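Local structure of superoxide dismutase [Fe] (Methanothermobacter thermautotrophicus, 1MA1) at residues L14-D19 / E28-H33. The protein converts superoxide radicals into hydrogen peroxide and molecular oxygen, using one iron ion in each subunit of a homotetramer. Residues are numbered along the deposited sequence; the frame is centred on the assembly and turned at random.
Sequences LPYPYD and EQLTIH. With FE (Fe (III) ion), chain G.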
ATOM      1  N   LEU A  14     -18.908 -18.312 -16.731  1.00 28.53           N
ATOM      2  CA  LEU A  14     -19.573 -18.599 -15.465  1.00 26.94           C
ATOM      3  C   LEU A  14     -20.070 -20.042 -15.395  1.00 27.68           C
ATOM      4  O   LEU A  14     -20.458 -20.628 -16.403  1.00 26.86           O
ATOM      5  CB  LEU A  14     -20.747 -17.643 -15.263  1.00 25.14           C
ATOM      6  CG  LEU A  14     -20.563 -16.405 -14.392  1.00 24.06           C
ATOM      7  CD1 LEU A  14     -19.211 -15.773 -14.603  1.00 25.18           C
ATOM      8  CD2 LEU A  14     -21.652 -15.431 -14.716  1.00 23.05           C
ATOM      9  N   PRO A  15     -20.077 -20.625 -14.189  1.00 27.46           N
ATOM     10  CA  PRO A  15     -20.623 -21.955 -13.907  1.00 27.76           C
ATOM     11  C   PRO A  15     -22.148 -22.047 -14.072  1.00 27.33           C
ATOM     12  O   PRO A  15     -22.751 -23.090 -13.807  1.00 28.40           O
ATOM     13  CB  PRO A  15     -20.204 -22.198 -12.448  1.00 27.71           C
ATOM     14  CG  PRO A  15     -19.025 -21.265 -12.250  1.00 28.83           C
ATOM     15  CD  PRO A  15     -19.497 -20.038 -12.971  1.00 28.79           C
ATOM     16  N   TYR A  16     -22.772 -20.952 -14.481  1.00 26.56           N
ATOM     17  CA  TYR A  16     -24.220 -20.804 -14.376  1.00 26.49           C
ATOM     18  C   TYR A  16     -24.669 -19.542 -15.099  1.00 27.17           C
ATOM     19  O   TYR A  16     -23.867 -18.644 -15.346  1.00 25.84           O
ATOM     20  CB  TYR A  16     -24.664 -20.742 -12.895  1.00 26.02           C
ATOM     21  CG  TYR A  16     -23.807 -19.855 -12.009  1.00 20.72           C
ATOM     22  CD1 TYR A  16     -23.660 -18.493 -12.275  1.00 20.80           C
ATOM     23  CD2 TYR A  16     -23.100 -20.394 -10.945  1.00 18.26           C
ATOM     24  CE1 TYR A  16     -22.811 -17.698 -11.497  1.00 21.95           C
ATOM     25  CE2 TYR A  16     -22.256 -19.620 -10.167  1.00 18.92           C
ATOM     26  CZ  TYR A  16     -22.108 -18.280 -10.444  1.00 20.26           C
ATOM     27  OH  TYR A  16     -21.230 -17.535  -9.693  1.00 21.54           O
ATOM     28  N   PRO A  17     -25.961 -19.466 -15.464  1.00 27.76           N
ATOM     29  CA  PRO A  17     -26.485 -18.310 -16.197  1.00 27.73           C
ATOM     30  C   PRO A  17     -26.504 -17.033 -15.370  1.00 27.73           C
ATOM     31  O   PRO A  17     -26.568 -17.087 -14.141  1.00 28.85           O
ATOM     32  CB  PRO A  17     -27.886 -18.759 -16.610  1.00 27.46           C
ATOM     33  CG  PRO A  17     -28.270 -19.710 -15.556  1.00 29.40           C
ATOM     34  CD  PRO A  17     -26.997 -20.500 -15.305  1.00 28.87           C
ATOM     35  N   TYR A  18     -26.464 -15.892 -16.056  1.00 25.63           N
ATOM     36  CA  TYR A  18     -26.298 -14.599 -15.414  1.00 24.56           C
ATOM     37  C   TYR A  18     -27.422 -14.257 -14.443  1.00 25.20           C
ATOM     38  O   TYR A  18     -27.317 -13.305 -13.674  1.00 26.89           O
ATOM     39  CB  TYR A  18     -26.172 -13.488 -16.477  1.00 21.25           C
ATOM     40  CG  TYR A  18     -24.819 -13.444 -17.167  1.00 19.62           C
ATOM     41  CD1 TYR A  18     -23.643 -13.274 -16.438  1.00 18.80           C
ATOM     42  CD2 TYR A  18     -24.710 -13.620 -18.543  1.00 20.66           C
ATOM     43  CE1 TYR A  18     -22.383 -13.289 -17.066  1.00 18.93           C
ATOM     44  CE2 TYR A  18     -23.459 -13.639 -19.183  1.00 20.54           C
ATOM     45  CZ  TYR A  18     -22.295 -13.478 -18.435  1.00 20.70           C
ATOM     46  OH  TYR A  18     -21.056 -13.547 -19.045  1.00 18.76           O
ATOM     47  N   ASP A  19     -28.502 -15.021 -14.467  1.00 25.87           N
ATOM     48  CA  ASP A  19     -29.593 -14.740 -13.549  1.00 26.35           C
ATOM     49  C   ASP A  19     -29.662 -15.842 -12.507  1.00 27.63           C
ATOM     50  O   ASP A  19     -30.627 -15.931 -11.752  1.00 28.84           O
ATOM     51  CB  ASP A  19     -30.916 -14.629 -14.310  1.00 25.94           C
ATOM     52  CG  ASP A  19     -31.407 -15.975 -14.869  1.00 29.72           C
ATOM     53  OD1 ASP A  19     -30.594 -16.931 -15.011  1.00 29.03           O
ATOM     54  OD2 ASP A  19     -32.627 -16.064 -15.183  1.00 28.22           O
ATOM     55  N   GLU A  28     -28.198  -8.089 -14.050  1.00 32.01           N
ATOM     56  CA  GLU A  28     -27.456  -6.923 -14.521  1.00 33.08           C
ATOM     57  C   GLU A  28     -26.131  -6.817 -13.770  1.00 31.82           C
ATOM     58  O   GLU A  28     -25.065  -6.672 -14.383  1.00 31.08           O
ATOM     59  CB  GLU A  28     -28.251  -5.641 -14.302  1.00 36.85           C
ATOM     60  CG  GLU A  28     -27.770  -4.476 -15.177  1.00 43.15           C
ATOM     61  CD  GLU A  28     -28.225  -3.112 -14.666  1.00 47.06           C
ATOM     62  OE1 GLU A  28     -29.415  -2.981 -14.264  1.00 48.88           O
ATOM     63  OE2 GLU A  28     -27.389  -2.173 -14.678  1.00 48.11           O
ATOM     64  N   GLN A  29     -26.207  -6.893 -12.440  1.00 29.60           N
ATOM     65  CA  GLN A  29     -25.029  -6.788 -11.583  1.00 26.85           C
ATOM     66  C   GLN A  29     -23.958  -7.801 -11.991  1.00 25.57           C
ATOM     67  O   GLN A  29     -22.782  -7.459 -12.124  1.00 22.32           O
ATOM     68  CB  GLN A  29     -25.418  -7.012 -10.116  1.00 25.52           C
ATOM     69  CG  GLN A  29     -24.256  -6.795  -9.148  1.00 25.26           C
ATOM     70  CD  GLN A  29     -23.745  -5.361  -9.175  1.00 24.37           C
ATOM     71  OE1 GLN A  29     -24.222  -4.497  -8.430  1.00 20.83           O
ATOM     72  NE2 GLN A  29     -22.786  -5.096 -10.058  1.00 22.48           N
ATOM     73  N   LEU A  30     -24.382  -9.046 -12.188  1.00 24.57           N
ATOM     74  CA  LEU A  30     -23.468 -10.144 -12.473  1.00 22.15           C
ATOM     75  C   LEU A  30     -22.862  -9.992 -13.869  1.00 22.93           C
ATOM     76  O   LEU A  30     -21.684 -10.270 -14.089  1.00 23.48           O
ATOM     77  CB  LEU A  30     -24.224 -11.467 -12.383  1.00 20.67           C
ATOM     78  CG  LEU A  30     -23.479 -12.695 -11.864  1.00 18.16           C
ATOM     79  CD1 LEU A  30     -24.308 -13.932 -12.169  1.00 12.38           C
ATOM     80  CD2 LEU A  30     -22.123 -12.803 -12.527  1.00 16.89           C
ATOM     81  N   THR A  31     -23.675  -9.553 -14.818  1.00 23.14           N
ATOM     82  CA  THR A  31     -23.256  -9.531 -16.205  1.00 22.28           C
ATOM     83  C   THR A  31     -22.127  -8.538 -16.416  1.00 24.38           C
ATOM     84  O   THR A  31     -21.131  -8.832 -17.080  1.00 25.17           O
ATOM     85  CB  THR A  31     -24.414  -9.148 -17.099  1.00 19.78           C
ATOM     86  OG1 THR A  31     -25.456 -10.111 -16.927  1.00 19.42           O
ATOM     87  CG2 THR A  31     -23.977  -9.096 -18.549  1.00 16.68           C
ATOM     88  N   ILE A  32     -22.275  -7.354 -15.846  1.00 24.50           N
ATOM     89  CA  ILE A  32     -21.255  -6.349 -16.027  1.00 26.39           C
ATOM     90  C   ILE A  32     -19.979  -6.582 -15.177  1.00 25.02           C
ATOM     91  O   ILE A  32     -18.869  -6.294 -15.650  1.00 26.16           O
ATOM     92  CB  ILE A  32     -21.875  -4.922 -15.806  1.00 28.08           C
ATOM     93  CG1 ILE A  32     -20.770  -3.887 -15.638  1.00 31.47           C
ATOM     94  CG2 ILE A  32     -22.823  -4.931 -14.637  1.00 26.54           C
ATOM     95  CD1 ILE A  32     -21.281  -2.465 -15.475  1.00 32.90           C
ATOM     96  N   HIS A  33     -20.123  -7.128 -13.964  1.00 22.08           N
ATOM     97  CA  HIS A  33     -18.967  -7.536 -13.155  1.00 22.20           C
ATOM     98  C   HIS A  33     -18.123  -8.498 -13.976  1.00 21.96           C
ATOM     99  O   HIS A  33     -16.898  -8.351 -14.063  1.00 21.51           O
ATOM    100  CB  HIS A  33     -19.422  -8.242 -11.852  1.00 21.11           C
ATOM    101  CG  HIS A  33     -18.355  -8.404 -10.806  1.00 16.45           C
ATOM    102  ND1 HIS A  33     -18.657  -8.738  -9.510  1.00 19.38           N
ATOM    103  CD2 HIS A  33     -17.002  -8.258 -10.838  1.00 17.23           C
ATOM    104  CE1 HIS A  33     -17.551  -8.787  -8.784  1.00 21.47           C
ATOM    105  NE2 HIS A  33     -16.525  -8.499  -9.566  1.00 20.91           N
TER
HETATM  106 FE    FE G 206     -14.782  -7.442  -8.990  0.50 43.26          FE
HETATM  107  O   HOH W   1     -13.069  -6.807  -8.413  0.50  2.39           O
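Leu14 opens the contact by meeting Leu30 tip to tip, its CD2 lying 3.5 Å from CD2 of Leu30, with Trp85 of helix 64-86 touching both leucines. Two residues on, Tyr16 sets CE1 of its ring 4.1 Å from Leu30 CD1, the two side chains crossing at a slant. With CG of Tyr16 between its backbone N and carbonyl carbon (chi1 44°), the ring turns back over the preceding residue, and CD of Pro15 covers the centre of one face; beyond the contact the Tyr16 hydroxyl is hydrogen-bonded to Trp85 O. Segment 14-19, in the loop before helix 27-57, packs against the first turns of that helix, the first long helix of the N-terminal alpha-hairpin domain of iron/manganese superoxide dismutases. Two residues after Thr31, that helix supplies His33, whose NE2 binds the iron at 2.1 Å together with His81, Asp167, His171 and a water. The carbonyl O of Tyr18 comes within 3.4 Å of Leu30 CD1, and Leu30 CD2 lies at the edge of the Tyr18 ring, near its plane, 4.2 Å from Tyr18 CD1. Thr31 crosses the tyrosine at about a right angle, with CB over one ring face, offset toward the rim, and OG1 3.4 Å from Tyr18 CG. No hydrogen bond joins the segments: Thr31 OG1 bonds to Arg27 O within its own helix, and the Tyr18 hydroxyl to His34 ND1 and Gln35 NE2.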